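Local atomic coordinates of N-glycosylase/DNA lyase (Methanocaldococcus jannaschii, PDB entry 3FHF), a protein that belongs to the 8-oxoguanine DNA glycosylase family of the helix-hairpin-helix superfamily and has an all-alpha fold, with no beta strand. Residues R29-E32 / F33-F36; S139-L142 / R143-Y147. All coordinates share one frame; numbering follows the deposited sequence.

Contact 1 (R29-E32 / F33-F36); sequences RIQE and FKSF
Glu32 O takes the hydroxyl of Ser35 at 2.6 Å from OG, with the donor tilted 24° from the carbonyl plane; chi1 of 77° puts OG in the notch flanked by its own N and C, from which it turns back to that oxygen. Ser35 N bonds to Gln31 O at 3.0 Å and only weakly to Glu32 O, while Lys39 supplies a second partner for OG. The edge of the Phe36 ring also meets Glu32 O, CD2 lying 3.6 Å away. Just upstream, Phe33 N and Lys34 N bond to Arg29 O and Ile30 O, the i to i+4 pattern of the last turns of helix 22-34, which packs against helices 197-209 and 135-144. Arg29 O has a second neighbour, the Phe33 ring, whose centre it overlies 3.4 Å above the plane. Arg29 CG touches Phe33 CZ at 3.6 Å, its guanidinium turned 84° from the ring. The polar ends are paired as well: Arg29 NH1 makes a salt bridge of 3.1 Å with Glu32 OE1, weak as a hydrogen bond, and NH2 donates to Val212 O. Glu32 OE2 pairs with Lys28, and Lys34 NZ makes a salt bridge with Asp148.

Contact 2 (S139-L142 / R143-Y147); sequences SHFL and RNVGY
The His140 ring and the Asn144 amide lie one helical turn apart with their planes 74° from each other, ND2 3.5 Å from NE2. They are joined through OXT of Lys214, the C-terminal carboxylate, to which both nitrogens bond. Arg143 meets the same amide side-on: NE (2.8 Å) and NH2 (3.0 Å) both donate to Asn144 OD1, which lies within 6° of the guanidinium plane. Bends at chi2 and chi3, in the same sense, fold the arginine back, while NH1 forms a salt bridge with Asp201. On the apolar flank, Phe141 CE1 touches Val145 CG1 at 3.7 Å, and Leu142 CD2 lies 3.9 Å from Tyr147 CD2; Phe141 and Leu142 also pack on Leu126 of helix 119-129. A short glycine-rich turn joins that helix to helix 135-144, consistent with the helix-hairpin-helix motif. Tyr147 turns its ring edge to Leu142 O, which accepts Tyr147 N at 2.9 Å; with Gly146 N on Arg143 O this is a Schellman motif, Gly146 (phi 111°) being C-prime. Two donors on OD1 and the carboxylate on ND2 fix the amide's flip, and Arg143, though its ion pair with the terminus is long and weak, probably helps neutralise it.

How the contacts relate
Contacts 1 and 2 lie far apart in sequence, yet their centres are about 10 Å apart and they touch directly. The end of helix 22-34 in contact 1 is laid against the end of helix 135-144 in contact 2. Phe33 CE2 comes within 3.2 Å of Arg143 NE, and Phe33 CD1 lies 3.5 Å from Asn144 O. Further along, Phe36 CD2 is 3.4 Å from Asn144 O, and Lys34 NZ bonds to Gly146 O at 3.1 Å, linking one helix end to the other's Schellman turn. Lys214 also touches both, packing on Phe33 of contact 1 while its terminus lies at contact 2. Helix 197-209 likewise serves both, through Leu202 and Asp201.

Contact 1 (R29-E32 / F33-F36)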
ATOM      1  N   ARG A  29       5.261   5.645  12.255  1.00 11.14           N
ATOM      2  CA  ARG A  29       4.305   4.892  11.451  1.00 13.23           C
ATOM      3  C   ARG A  29       5.009   3.664  10.867  1.00 12.57           C
ATOM      4  O   ARG A  29       4.446   2.564  10.829  1.00 14.49           O
ATOM      5  CB  ARG A  29       3.752   5.768  10.315  1.00 13.19           C
ATOM      6  CG  ARG A  29       2.645   5.103   9.496  1.00 18.08           C
ATOM      7  CD  ARG A  29       1.327   4.986  10.268  1.00 21.67           C
ATOM      8  NE  ARG A  29       0.724   6.298  10.507  1.00 22.74           N
ATOM      9  CZ  ARG A  29       0.924   7.025  11.604  1.00 29.33           C
ATOM     10  NH1 ARG A  29       1.703   6.566  12.576  1.00 31.17           N
ATOM     11  NH2 ARG A  29       0.367   8.223  11.722  1.00 29.34           N
ATOM     12  N   ILE A  30       6.240   3.858  10.407  1.00 12.42           N
ATOM     13  CA  ILE A  30       7.021   2.762   9.836  1.00 14.42           C
ATOM     14  C   ILE A  30       7.231   1.686  10.911  1.00 16.19           C
ATOM     15  O   ILE A  30       7.096   0.488  10.649  1.00 13.22           O
ATOM     16  CB  ILE A  30       8.398   3.263   9.326  1.00 16.18           C
ATOM     17  CG1 ILE A  30       8.208   4.118   8.057  1.00 16.68           C
ATOM     18  CG2 ILE A  30       9.320   2.083   9.025  1.00 19.09           C
ATOM     19  CD1 ILE A  30       7.610   3.373   6.878  1.00 18.09           C
ATOM     20  N   GLN A  31       7.557   2.117  12.124  1.00 15.43           N
ATOM     21  CA  GLN A  31       7.759   1.171  13.208  1.00 16.72           C
ATOM     22  C   GLN A  31       6.483   0.391  13.489  1.00 14.76           C
ATOM     23  O   GLN A  31       6.533  -0.794  13.804  1.00 16.24           O
ATOM     24  CB  GLN A  31       8.240   1.890  14.475  1.00 17.02           C
ATOM     25  CG  GLN A  31       9.697   2.294  14.388  1.00 23.54           C
ATOM     26  CD  GLN A  31      10.568   1.188  13.799  1.00 28.69           C
ATOM     27  OE1 GLN A  31      10.949   1.236  12.627  1.00 32.97           O
ATOM     28  NE2 GLN A  31      10.874   0.181  14.607  1.00 31.15           N
ATOM     29  N   GLU A  32       5.338   1.048  13.370  1.00 15.34           N
ATOM     30  CA  GLU A  32       4.071   0.363  13.594  1.00 16.92           C
ATOM     31  C   GLU A  32       3.891  -0.753  12.553  1.00 16.19           C
ATOM     32  O   GLU A  32       3.373  -1.823  12.875  1.00 14.08           O
ATOM     33  CB  GLU A  32       2.912   1.367  13.549  1.00 18.31           C
ATOM     34  CG  GLU A  32       3.105   2.501  14.561  1.00 25.19           C
ATOM     35  CD  GLU A  32       1.982   3.530  14.570  1.00 27.25           C
ATOM     36  OE1 GLU A  32       1.269   3.658  13.557  1.00 26.45           O
ATOM     37  OE2 GLU A  32       1.827   4.224  15.600  1.00 31.07           O
ATOM     38  N   PHE A  33       4.322  -0.517  11.314  1.00 14.73           N
ATOM     39  CA  PHE A  33       4.214  -1.553  10.277  1.00 14.63           C
ATOM     40  C   PHE A  33       5.129  -2.717  10.655  1.00 14.34           C
ATOM     41  O   PHE A  33       4.755  -3.880  10.542  1.00 16.04           O
ATOM     42  CB  PHE A  33       4.649  -1.026   8.900  1.00 11.33           C
ATOM     43  CG  PHE A  33       3.823   0.127   8.388  1.00 11.02           C
ATOM     44  CD1 PHE A  33       2.488   0.254   8.729  1.00  9.13           C
ATOM     45  CD2 PHE A  33       4.387   1.072   7.532  1.00 12.87           C
ATOM     46  CE1 PHE A  33       1.715   1.302   8.230  1.00 11.31           C
ATOM     47  CE2 PHE A  33       3.624   2.131   7.023  1.00  9.82           C
ATOM     48  CZ  PHE A  33       2.290   2.246   7.372  1.00 11.05           C
ATOM     49  N   LYS A  34       6.337  -2.389  11.104  1.00 17.63           N
ATOM     50  CA  LYS A  34       7.318  -3.394  11.499  1.00 19.01           C
ATOM     51  C   LYS A  34       6.836  -4.253  12.660  1.00 18.87           C
ATOM     52  O   LYS A  34       7.243  -5.411  12.789  1.00 21.04           O
ATOM     53  CB  LYS A  34       8.637  -2.731  11.897  1.00 21.02           C
ATOM     54  CG  LYS A  34       9.410  -2.110  10.753  1.00 27.21           C
ATOM     55  CD  LYS A  34      10.036  -3.169   9.871  1.00 30.83           C
ATOM     56  CE  LYS A  34      10.855  -2.537   8.760  1.00 30.71           C
ATOM     57  NZ  LYS A  34      11.607  -3.574   8.009  1.00 32.99           N
ATOM     58  N   SER A  35       5.987  -3.690  13.510  1.00 18.14           N
ATOM     59  CA  SER A  35       5.488  -4.439  14.655  1.00 18.72           C
ATOM     60  C   SER A  35       4.646  -5.654  14.241  1.00 18.94           C
ATOM     61  O   SER A  35       4.413  -6.556  15.044  1.00 18.16           O
ATOM     62  CB  SER A  35       4.690  -3.526  15.598  1.00 17.11           C
ATOM     63  OG  SER A  35       3.392  -3.239  15.104  1.00 20.89           O
ATOM     64  N   PHE A  36       4.196  -5.690  12.989  1.00 17.58           N
ATOM     65  CA  PHE A  36       3.405  -6.826  12.528  1.00 17.85           C
ATOM     66  C   PHE A  36       4.187  -8.133  12.586  1.00 18.03           C
ATOM     67  O   PHE A  36       3.603  -9.215  12.559  1.00 18.75           O
ATOM     68  CB  PHE A  36       2.880  -6.579  11.110  1.00 16.22           C
ATOM     69  CG  PHE A  36       1.567  -5.860  11.085  1.00 16.38           C
ATOM     70  CD1 PHE A  36       0.373  -6.570  10.979  1.00 18.33           C
ATOM     71  CD2 PHE A  36       1.516  -4.481  11.246  1.00 17.44           C
ATOM     72  CE1 PHE A  36      -0.852  -5.917  11.040  1.00 18.61           C
ATOM     73  CE2 PHE A  36       0.297  -3.816  11.309  1.00 18.89           C
ATOM     74  CZ  PHE A  36      -0.892  -4.534  11.207  1.00 19.95           C
TER

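Contact 2 (S139-L142 / R143-Y147)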
ATOM      1  N   SER A 139       1.572  -4.780  -2.885  1.00 13.21           N
ATOM      2  CA  SER A 139       2.675  -3.970  -2.404  1.00 12.53           C
ATOM      3  C   SER A 139       2.244  -3.179  -1.168  1.00 11.81           C
ATOM      4  O   SER A 139       2.989  -3.061  -0.195  1.00 13.15           O
ATOM      5  CB  SER A 139       3.120  -2.997  -3.501  1.00 13.17           C
ATOM      6  OG  SER A 139       3.446  -3.701  -4.690  1.00 14.86           O
ATOM      7  N   HIS A 140       1.032  -2.642  -1.226  1.00 10.92           N
ATOM      8  CA  HIS A 140       0.475  -1.852  -0.142  1.00 13.06           C
ATOM      9  C   HIS A 140       0.409  -2.728   1.114  1.00 12.80           C
ATOM     10  O   HIS A 140       0.837  -2.321   2.204  1.00 12.98           O
ATOM     11  CB  HIS A 140      -0.919  -1.362  -0.550  1.00 13.71           C
ATOM     12  CG  HIS A 140      -1.511  -0.357   0.388  1.00 18.44           C
ATOM     13  ND1 HIS A 140      -2.823   0.055   0.300  1.00 21.49           N
ATOM     14  CD2 HIS A 140      -0.970   0.333   1.420  1.00 17.52           C
ATOM     15  CE1 HIS A 140      -3.065   0.955   1.237  1.00 20.56           C
ATOM     16  NE2 HIS A 140      -1.956   1.141   1.930  1.00 19.34           N
ATOM     17  N   PHE A 141      -0.107  -3.941   0.943  1.00 10.62           N
ATOM     18  CA  PHE A 141      -0.235  -4.896   2.040  1.00 12.54           C
ATOM     19  C   PHE A 141       1.129  -5.236   2.650  1.00 12.57           C
ATOM     20  O   PHE A 141       1.312  -5.157   3.860  1.00 11.78           O
ATOM     21  CB  PHE A 141      -0.917  -6.175   1.535  1.00 11.94           C
ATOM     22  CG  PHE A 141      -0.853  -7.326   2.507  1.00 10.49           C
ATOM     23  CD1 PHE A 141      -1.516  -7.263   3.730  1.00 11.40           C
ATOM     24  CD2 PHE A 141      -0.111  -8.458   2.209  1.00 11.22           C
ATOM     25  CE1 PHE A 141      -1.437  -8.319   4.646  1.00 11.51           C
ATOM     26  CE2 PHE A 141      -0.024  -9.531   3.123  1.00 11.85           C
ATOM     27  CZ  PHE A 141      -0.691  -9.453   4.341  1.00 10.20           C
ATOM     28  N   LEU A 142       2.087  -5.605   1.805  1.00 13.20           N
ATOM     29  CA  LEU A 142       3.416  -5.956   2.284  1.00 13.19           C
ATOM     30  C   LEU A 142       4.090  -4.800   3.020  1.00 13.03           C
ATOM     31  O   LEU A 142       4.771  -5.005   4.036  1.00 13.37           O
ATOM     32  CB  LEU A 142       4.275  -6.442   1.118  1.00 13.08           C
ATOM     33  CG  LEU A 142       3.803  -7.782   0.529  1.00 14.45           C
ATOM     34  CD1 LEU A 142       4.598  -8.101  -0.713  1.00 14.54           C
ATOM     35  CD2 LEU A 142       3.965  -8.902   1.567  1.00 12.90           C
ATOM     36  N   ARG A 143       3.899  -3.584   2.519  1.00 12.45           N
ATOM     37  CA  ARG A 143       4.470  -2.403   3.171  1.00 11.26           C
ATOM     38  C   ARG A 143       3.829  -2.265   4.563  1.00 11.39           C
ATOM     39  O   ARG A 143       4.519  -2.075   5.575  1.00  9.06           O
ATOM     40  CB  ARG A 143       4.169  -1.141   2.341  1.00  7.42           C
ATOM     41  CG  ARG A 143       5.007   0.122   2.691  1.00  7.20           C
ATOM     42  CD  ARG A 143       4.579   0.760   4.017  1.00 10.23           C
ATOM     43  NE  ARG A 143       3.197   1.233   3.972  1.00 11.03           N
ATOM     44  CZ  ARG A 143       2.811   2.368   3.394  1.00 13.17           C
ATOM     45  NH1 ARG A 143       3.707   3.156   2.818  1.00  9.71           N
ATOM     46  NH2 ARG A 143       1.530   2.709   3.381  1.00  9.58           N
ATOM     47  N   ASN A 144       2.505  -2.381   4.610  1.00  9.99           N
ATOM     48  CA  ASN A 144       1.784  -2.228   5.863  1.00  9.86           C
ATOM     49  C   ASN A 144       2.062  -3.288   6.936  1.00 11.39           C
ATOM     50  O   ASN A 144       1.750  -3.077   8.110  1.00 11.26           O
ATOM     51  CB  ASN A 144       0.281  -2.089   5.575  1.00  9.86           C
ATOM     52  CG  ASN A 144      -0.072  -0.698   5.054  1.00 12.41           C
ATOM     53  OD1 ASN A 144       0.805   0.055   4.649  1.00 11.46           O
ATOM     54  ND2 ASN A 144      -1.351  -0.357   5.070  1.00 11.95           N
ATOM     55  N   VAL A 145       2.663  -4.410   6.548  1.00  8.92           N
ATOM     56  CA  VAL A 145       2.999  -5.430   7.527  1.00 10.74           C
ATOM     57  C   VAL A 145       4.501  -5.512   7.750  1.00 10.55           C
ATOM     58  O   VAL A 145       5.002  -6.501   8.274  1.00 10.68           O
ATOM     59  CB  VAL A 145       2.426  -6.831   7.153  1.00 11.10           C
ATOM     60  CG1 VAL A 145       0.900  -6.752   7.094  1.00 13.14           C
ATOM     61  CG2 VAL A 145       3.012  -7.328   5.842  1.00  8.85           C
ATOM     62  N   GLY A 146       5.224  -4.477   7.324  1.00 11.95           N
ATOM     63  CA  GLY A 146       6.654  -4.447   7.577  1.00 13.80           C
ATOM     64  C   GLY A 146       7.724  -4.585   6.513  1.00 16.01           C
ATOM     65  O   GLY A 146       8.906  -4.561   6.860  1.00 15.93           O
ATOM     66  N   TYR A 147       7.367  -4.733   5.242  1.00 12.36           N
ATOM     67  CA  TYR A 147       8.404  -4.874   4.229  1.00 12.85           C
ATOM     68  C   TYR A 147       8.777  -3.507   3.663  1.00 13.29           C
ATOM     69  O   TYR A 147       7.921  -2.650   3.473  1.00 13.69           O
ATOM     70  CB  TYR A 147       7.948  -5.869   3.158  1.00 12.13           C
ATOM     71  CG  TYR A 147       7.809  -7.266   3.733  1.00 11.45           C
ATOM     72  CD1 TYR A 147       8.931  -8.083   3.925  1.00 15.37           C
ATOM     73  CD2 TYR A 147       6.570  -7.742   4.161  1.00 13.67           C
ATOM     74  CE1 TYR A 147       8.820  -9.343   4.539  1.00 13.56           C
ATOM     75  CE2 TYR A 147       6.445  -8.994   4.772  1.00 15.11           C
ATOM     76  CZ  TYR A 147       7.572  -9.786   4.958  1.00 16.39           C
ATOM     77  OH  TYR A 147       7.437 -11.006   5.576  1.00 15.59           O
TER